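Local coordinates for mbSHANK1 protein (PDB 6X23), which binds a GIRK3 peptide through its PDZ domain, the part described here, and probably serves as a receptor-adaptor scaffold, at residues S77-K80 with V81-E84. Numbering follows the deposited sequence.
Sequences SHRK and VVDE
Val81 N donates to Ser77 O at 3.2 Å, opening a run of four i-to-i+4 bonds. Val82 to His78, Asp83 to Arg79 and Glu84 to Lys80 continue it, forming the first turns of helix 78-87. Ser77 suits the N-cap because its short hydroxyl side chain folds back (chi1 62°), letting OG accept from Lys80 N at 3.2 Å, an amide that has no preceding helical carbonyl.

One turn on, Val82, branched at CB, presents a methyl to each of two flat groups. CG2 lies over one face of the His78 ring in a CH-pi contact, offset toward NE2, 3.6 Å away, while CG1 covers a face of the Arg79 guanidinium, 3.3 Å from NH1. Arg79, long enough to reach four residues on, bends at chi2 (86°), which brings NE to 3.1 Å from Asp83 OD1 in a salt bridge; guanidinium and carboxylate planes stand 83° apart, so this is no flat two-pronged pairing. An alanine in place of Asp83 would probably leave the Arg79 guanidinium without this carboxylate and freer to swing away from Val82.

The buried His78 imidazole offers two nitrogens for two partners: ND1 is hydrogen-bonded to Gln43 OE1, NE2 to a polar side chain of the bound peptide. The helix borders the PDZ peptide groove, where a histidine at its start marks class I domains; Val82 and Gln43 probably help position NE2 for the peptide.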
loop_
_atom_site.group_PDB
_atom_site.type_symbol
_atom_site.label_atom_id
_atom_site.label_comp_id
_atom_site.label_asym_id
_atom_site.label_seq_id
_atom_site.Cartn_x
_atom_site.Cartn_y
_atom_site.Cartn_z
ATOM N N SER A 77 -7.608 1.523 10.570
ATOM C CA SER A 77 -7.557 2.964 10.410
ATOM C C SER A 77 -6.369 3.353 9.549
ATOM O O SER A 77 -5.348 2.664 9.523
ATOM C CB SER A 77 -7.407 3.633 11.761
ATOM O OG SER A 77 -6.177 3.215 12.323
ATOM N N HIS A 78 -6.493 4.498 8.874
ATOM C CA HIS A 78 -5.398 4.968 8.038
ATOM C C HIS A 78 -4.096 5.093 8.810
ATOM O O HIS A 78 -3.023 4.887 8.238
ATOM C CB HIS A 78 -5.733 6.316 7.403
ATOM C CG HIS A 78 -4.670 6.823 6.473
ATOM N ND1 HIS A 78 -4.553 6.396 5.167
ATOM C CD2 HIS A 78 -3.679 7.728 6.660
ATOM C CE1 HIS A 78 -3.533 7.012 4.591
ATOM N NE2 HIS A 78 -2.990 7.830 5.474
ATOM N N ARG A 79 -4.154 5.428 10.099
ATOM C CA ARG A 79 -2.899 5.719 10.780
ATOM C C ARG A 79 -2.257 4.457 11.324
ATOM O O ARG A 79 -1.023 4.358 11.365
ATOM C CB ARG A 79 -3.091 6.742 11.902
ATOM C CG ARG A 79 -1.737 7.179 12.483
ATOM C CD ARG A 79 -1.153 8.350 11.642
ATOM N NE ARG A 79 0.310 8.371 11.631
ATOM C CZ ARG A 79 1.060 8.676 10.564
ATOM N NH1 ARG A 79 0.490 9.002 9.395
ATOM N NH2 ARG A 79 2.395 8.658 10.662
ATOM N N LYS A 80 -3.066 3.482 11.737
ATOM C CA LYS A 80 -2.481 2.223 12.181
ATOM C C LYS A 80 -1.751 1.549 11.035
ATOM O O LYS A 80 -0.637 1.055 11.214
ATOM C CB LYS A 80 -3.545 1.299 12.763
ATOM C CG LYS A 80 -2.973 0.057 13.454
ATOM C CD LYS A 80 -4.052 -0.624 14.312
ATOM C CE LYS A 80 -3.840 -2.124 14.516
ATOM N NZ LYS A 80 -2.690 -2.453 15.425
ATOM N N VAL A 81 -2.347 1.564 9.843
ATOM C CA VAL A 81 -1.696 0.993 8.666
ATOM C C VAL A 81 -0.399 1.737 8.360
ATOM O O VAL A 81 0.668 1.126 8.206
ATOM C CB VAL A 81 -2.655 1.016 7.466
ATOM C CG1 VAL A 81 -1.879 0.856 6.168
ATOM C CG2 VAL A 81 -3.708 -0.081 7.611
ATOM N N VAL A 82 -0.469 3.070 8.284
ATOM C CA VAL A 82 0.711 3.869 7.956
ATOM C C VAL A 82 1.816 3.655 8.988
ATOM O O VAL A 82 2.988 3.428 8.640
ATOM C CB VAL A 82 0.325 5.352 7.820
ATOM C CG1 VAL A 82 1.545 6.241 7.905
ATOM C CG2 VAL A 82 -0.345 5.566 6.486
ATOM N N ASP A 83 1.456 3.712 10.278
ATOM C CA ASP A 83 2.460 3.550 11.325
ATOM C C ASP A 83 3.165 2.211 11.205
ATOM O O ASP A 83 4.394 2.142 11.310
ATOM C CB ASP A 83 1.825 3.695 12.705
ATOM C CG ASP A 83 1.581 5.145 13.087
ATOM O OD1 ASP A 83 2.168 6.065 12.452
ATOM O OD2 ASP A 83 0.791 5.353 14.034
ATOM N N GLU A 84 2.407 1.140 10.966
ATOM C CA GLU A 84 3.019 -0.172 10.814
ATOM C C GLU A 84 3.843 -0.248 9.536
ATOM O O GLU A 84 4.895 -0.907 9.501
ATOM C CB GLU A 84 1.944 -1.259 10.843
ATOM C CG GLU A 84 1.407 -1.548 12.247
ATOM C CD GLU A 84 2.471 -2.110 13.183
ATOM O OE1 GLU A 84 2.561 -3.354 13.330
ATOM O OE2 GLU A 84 3.229 -1.309 13.772
#